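Long-range contact in 5'-tyrosyl-DNA phosphodiesterase (Caenorhabditis elegans, PDB 4FVA), which belongs to the endonuclease/exonuclease/phosphatase family of DNase I-like fold and holds a magnesium ion: residues L118-R131 with N155-R169. Residues are numbered along the deposited sequence; the frame is centred on the assembly and turned at random.
Sequences LKVFLLNTHLESTR and NPGALVFFGGDLNLR. With MLI (malonate ion), chain G; EDO (1,2-ethanediol), chain I.
N167 reaches H126, L127 and S129 through its own amide and a malonate ion, probably from the crystallisation liquor. Its ND2 donates to L127 O (3.0 Å), which lies in the amide plane, and to malonate O8 (3.0 Å). The same O8 accepts from H126 NE2 (2.9 Å); S129 OG, also bonded to R106, approaches it at a doubtfully short 2.5 Å. With CG anti to the backbone N (chi1 -178° in both), H126 and D165 run side by side, ring and carboxylate planes 20° apart. R169 NH2 bonds N167 O; a water accepts from T130 N and is held weakly by R169 NH2 and N167 OD1.

Behind this polar end, strands 118-126 and 159-163 pair in parallel, their alternating bonds running from L159 N-K119 O through a weak D165 N-T125 O to L127 N-D165 O (2.9 Å). Helix 134-154 completes a right-handed beta-alpha-beta crossover and covers F121 and F162, while L122 packs on strand 47-53 of the other sheet. L122 CD2 meets the F161 ring edge at CD2 (3.8 Å), and T125 CG2 presses on L166 CD2 (3.4 Å).

The polar ends of D165 and N124 find their main partners in N20 and Q51; H126 touches E52, a magnesium ligand. The converging donors suit a carboxylate oxygen beside the metal site.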
# COMPACT_ATOMS: atom_id res chain seq x y z
N LEU A 118 -2.14 9.87 -19.17
CA LEU A 118 -1.34 10.26 -18.02
C LEU A 118 -0.33 9.19 -17.61
O LEU A 118 -0.69 8.04 -17.36
CB LEU A 118 -2.26 10.63 -16.87
CG LEU A 118 -1.59 11.28 -15.68
CD1 LEU A 118 -0.62 12.31 -16.20
CD2 LEU A 118 -2.66 11.97 -14.84
N LYS A 119 0.94 9.59 -17.58
CA LYS A 119 2.01 8.71 -17.14
C LYS A 119 1.85 8.47 -15.65
O LYS A 119 1.61 9.41 -14.89
CB LYS A 119 3.37 9.35 -17.44
CG LYS A 119 4.54 8.42 -17.25
CD LYS A 119 4.66 7.45 -18.44
CE LYS A 119 5.92 6.60 -18.35
NZ LYS A 119 6.08 5.73 -19.55
N VAL A 120 1.96 7.21 -15.23
CA VAL A 120 1.79 6.87 -13.82
C VAL A 120 2.88 5.92 -13.35
O VAL A 120 3.14 4.92 -14.00
CB VAL A 120 0.43 6.18 -13.56
CG1 VAL A 120 0.27 5.90 -12.08
CG2 VAL A 120 -0.71 7.05 -14.06
N PHE A 121 3.53 6.26 -12.24
CA PHE A 121 4.48 5.36 -11.57
C PHE A 121 3.89 4.90 -10.25
O PHE A 121 3.42 5.72 -9.45
CB PHE A 121 5.84 6.04 -11.35
CG PHE A 121 6.62 6.27 -12.61
CD1 PHE A 121 6.35 7.36 -13.43
CD2 PHE A 121 7.67 5.41 -12.96
CE1 PHE A 121 7.09 7.58 -14.61
CE2 PHE A 121 8.41 5.61 -14.12
CZ PHE A 121 8.12 6.70 -14.95
N LEU A 122 3.91 3.59 -10.02
CA LEU A 122 3.38 3.00 -8.80
C LEU A 122 4.53 2.32 -8.09
O LEU A 122 5.16 1.43 -8.67
CB LEU A 122 2.29 1.97 -9.13
CG LEU A 122 1.11 2.49 -9.97
CD1 LEU A 122 0.06 1.41 -10.24
CD2 LEU A 122 0.50 3.69 -9.26
N LEU A 123 4.80 2.74 -6.86
CA LEU A 123 5.87 2.15 -6.06
C LEU A 123 5.31 1.62 -4.74
O LEU A 123 4.85 2.38 -3.89
CB LEU A 123 6.96 3.19 -5.79
CG LEU A 123 7.68 3.77 -7.02
CD1 LEU A 123 6.88 4.91 -7.66
CD2 LEU A 123 9.08 4.23 -6.64
N ASN A 124 5.36 0.29 -4.59
CA ASN A 124 4.78 -0.41 -3.46
C ASN A 124 5.87 -1.13 -2.68
O ASN A 124 6.70 -1.85 -3.28
CB ASN A 124 3.73 -1.41 -3.98
CG ASN A 124 3.02 -2.17 -2.86
OD1 ASN A 124 2.97 -1.72 -1.72
ND2 ASN A 124 2.46 -3.35 -3.20
N THR A 125 5.88 -0.96 -1.36
CA THR A 125 6.90 -1.59 -0.55
C THR A 125 6.37 -2.01 0.80
O THR A 125 5.32 -1.55 1.24
CB THR A 125 8.15 -0.69 -0.35
OG1 THR A 125 9.22 -1.46 0.21
CG2 THR A 125 7.82 0.48 0.60
N HIS A 126 7.10 -2.90 1.44
CA HIS A 126 6.83 -3.31 2.81
C HIS A 126 8.16 -3.17 3.54
O HIS A 126 8.98 -4.08 3.49
CB HIS A 126 6.37 -4.77 2.82
CG HIS A 126 6.03 -5.29 4.18
ND1 HIS A 126 5.75 -6.62 4.42
CD2 HIS A 126 5.93 -4.66 5.38
CE1 HIS A 126 5.49 -6.79 5.71
NE2 HIS A 126 5.59 -5.62 6.31
N LEU A 127 8.39 -2.03 4.21
CA LEU A 127 9.71 -1.77 4.78
C LEU A 127 10.04 -2.66 5.99
O LEU A 127 9.13 -3.17 6.65
CB LEU A 127 9.88 -0.29 5.14
CG LEU A 127 9.71 0.67 3.95
CD1 LEU A 127 10.09 2.11 4.35
CD2 LEU A 127 10.52 0.18 2.75
N GLU A 128 11.33 -2.83 6.27
CA GLU A 128 11.77 -3.73 7.34
C GLU A 128 10.95 -3.58 8.61
O GLU A 128 10.61 -2.47 9.04
CB GLU A 128 13.27 -3.54 7.63
CG GLU A 128 14.01 -4.83 8.03
CD GLU A 128 14.36 -5.72 6.84
OE1 GLU A 128 14.03 -5.36 5.68
OE2 GLU A 128 14.98 -6.78 7.06
N SER A 129 10.60 -4.71 9.21
CA SER A 129 9.68 -4.77 10.35
C SER A 129 10.42 -4.68 11.70
O SER A 129 11.60 -5.07 11.81
CB SER A 129 8.87 -6.07 10.29
OG SER A 129 8.26 -6.25 9.01
N THR A 130 9.70 -4.19 12.71
CA THR A 130 10.10 -4.11 14.14
C THR A 130 11.02 -2.95 14.50
O THR A 130 11.79 -2.45 13.69
CB THR A 130 10.72 -5.41 14.70
OG1 THR A 130 12.13 -5.44 14.42
CG2 THR A 130 10.03 -6.64 14.12
N ARG A 131 10.93 -2.56 15.77
CA ARG A 131 11.74 -1.49 16.33
C ARG A 131 13.23 -1.72 16.09
O ARG A 131 13.95 -0.79 15.76
CB ARG A 131 11.45 -1.39 17.83
CG ARG A 131 12.32 -0.42 18.62
CD ARG A 131 12.26 1.02 18.11
NE ARG A 131 13.08 1.89 18.95
CZ ARG A 131 14.40 2.04 18.82
NH1 ARG A 131 15.07 1.37 17.89
NH2 ARG A 131 15.06 2.85 19.64
N ASN A 155 10.36 12.50 -15.30
CA ASN A 155 9.03 12.45 -15.89
C ASN A 155 8.18 13.61 -15.43
O ASN A 155 7.17 13.42 -14.72
CB ASN A 155 8.36 11.13 -15.53
CG ASN A 155 9.19 9.94 -15.93
OD1 ASN A 155 9.00 9.36 -16.99
ND2 ASN A 155 10.16 9.58 -15.07
N PRO A 156 8.55 14.82 -15.86
CA PRO A 156 7.77 15.99 -15.44
C PRO A 156 6.32 15.78 -15.87
O PRO A 156 6.06 15.25 -16.95
CB PRO A 156 8.43 17.14 -16.22
CG PRO A 156 9.13 16.49 -17.38
CD PRO A 156 9.57 15.15 -16.87
N GLY A 157 5.38 16.12 -15.00
CA GLY A 157 3.99 15.94 -15.36
C GLY A 157 3.40 14.57 -15.05
O GLY A 157 2.20 14.37 -15.22
N ALA A 158 4.23 13.62 -14.63
CA ALA A 158 3.71 12.29 -14.28
C ALA A 158 3.05 12.25 -12.91
O ALA A 158 3.37 13.04 -12.01
CB ALA A 158 4.81 11.23 -14.35
N LEU A 159 2.12 11.30 -12.74
CA LEU A 159 1.59 10.99 -11.41
C LEU A 159 2.48 9.92 -10.80
O LEU A 159 2.74 8.89 -11.43
CB LEU A 159 0.17 10.45 -11.51
CG LEU A 159 -1.01 11.37 -11.24
CD1 LEU A 159 -2.32 10.59 -11.29
CD2 LEU A 159 -0.83 12.04 -9.90
N VAL A 160 2.98 10.17 -9.59
CA VAL A 160 3.79 9.18 -8.90
C VAL A 160 3.14 8.85 -7.55
O VAL A 160 2.89 9.75 -6.73
CB VAL A 160 5.24 9.69 -8.69
CG1 VAL A 160 6.07 8.64 -7.98
CG2 VAL A 160 5.89 10.07 -10.02
N PHE A 161 2.87 7.57 -7.32
CA PHE A 161 2.35 7.12 -6.02
C PHE A 161 3.35 6.19 -5.34
O PHE A 161 3.72 5.14 -5.88
CB PHE A 161 0.99 6.39 -6.18
CG PHE A 161 -0.10 7.28 -6.72
CD1 PHE A 161 -0.60 8.32 -5.95
CD2 PHE A 161 -0.60 7.08 -8.01
CE1 PHE A 161 -1.60 9.15 -6.45
CE2 PHE A 161 -1.61 7.91 -8.52
CZ PHE A 161 -2.11 8.95 -7.73
N PHE A 162 3.78 6.57 -4.15
CA PHE A 162 4.66 5.72 -3.36
C PHE A 162 4.11 5.42 -1.98
O PHE A 162 3.69 6.34 -1.27
CB PHE A 162 6.04 6.35 -3.21
CG PHE A 162 6.84 5.72 -2.12
CD1 PHE A 162 7.37 4.44 -2.26
CD2 PHE A 162 7.02 6.38 -0.92
CE1 PHE A 162 8.09 3.85 -1.23
CE2 PHE A 162 7.74 5.80 0.12
CZ PHE A 162 8.27 4.53 -0.04
N GLY A 163 4.11 4.14 -1.59
CA GLY A 163 3.68 3.78 -0.25
C GLY A 163 3.60 2.28 0.00
O GLY A 163 4.29 1.48 -0.65
N GLY A 164 2.74 1.92 0.95
CA GLY A 164 2.58 0.55 1.38
C GLY A 164 2.64 0.51 2.89
O GLY A 164 2.29 1.48 3.58
N ASP A 165 3.11 -0.62 3.41
CA ASP A 165 3.34 -0.74 4.83
C ASP A 165 4.76 -0.29 5.10
O ASP A 165 5.70 -1.04 4.85
CB ASP A 165 3.15 -2.18 5.30
CG ASP A 165 3.34 -2.34 6.80
OD1 ASP A 165 3.75 -1.36 7.46
OD2 ASP A 165 3.11 -3.46 7.32
N LEU A 166 4.93 0.95 5.54
CA LEU A 166 6.27 1.50 5.74
C LEU A 166 6.81 1.26 7.17
O LEU A 166 7.98 1.55 7.45
CB LEU A 166 6.32 2.99 5.37
CG LEU A 166 5.69 3.36 4.02
CD1 LEU A 166 5.94 4.83 3.68
CD2 LEU A 166 6.26 2.45 2.92
N ASN A 167 5.97 0.75 8.06
CA ASN A 167 6.42 0.40 9.41
C ASN A 167 7.09 1.56 10.15
O ASN A 167 7.96 1.34 10.99
CB ASN A 167 7.35 -0.81 9.39
CG ASN A 167 6.60 -2.12 9.49
OD1 ASN A 167 5.71 -2.26 10.33
ND2 ASN A 167 6.93 -3.07 8.62
N LEU A 168 6.66 2.78 9.83
CA LEU A 168 7.31 3.99 10.32
C LEU A 168 6.81 4.45 11.68
O LEU A 168 5.62 4.34 11.99
CB LEU A 168 7.15 5.14 9.32
CG LEU A 168 7.95 5.14 8.01
CD1 LEU A 168 7.52 6.29 7.07
CD2 LEU A 168 9.46 5.18 8.26
N ARG A 169 7.74 4.95 12.49
CA ARG A 169 7.39 5.89 13.55
C ARG A 169 7.71 7.26 12.95
O ARG A 169 8.67 7.38 12.17
CB ARG A 169 8.23 5.61 14.80
CG ARG A 169 8.98 4.26 14.77
CD ARG A 169 8.10 3.08 15.17
NE ARG A 169 8.22 1.94 14.25
CZ ARG A 169 8.10 0.66 14.60
NH1 ARG A 169 7.86 0.34 15.86
NH2 ARG A 169 8.23 -0.30 13.68
C1 MLI G . 5.25 -8.07 9.67
C2 MLI G . 4.31 -8.85 10.51
C3 MLI G . 4.87 -6.64 9.54
O6 MLI G . 4.51 -8.97 11.75
O7 MLI G . 3.34 -9.43 9.97
O8 MLI G . 5.77 -5.82 9.20
O9 MLI G . 3.68 -6.27 9.73
C1 EDO I . 7.27 -2.75 16.90
O1 EDO I . 8.21 -3.50 17.68
C2 EDO I . 5.98 -2.52 17.68
O2 EDO I . 5.91 -3.41 18.80
O HOH W 1 7.12 -2.88 12.66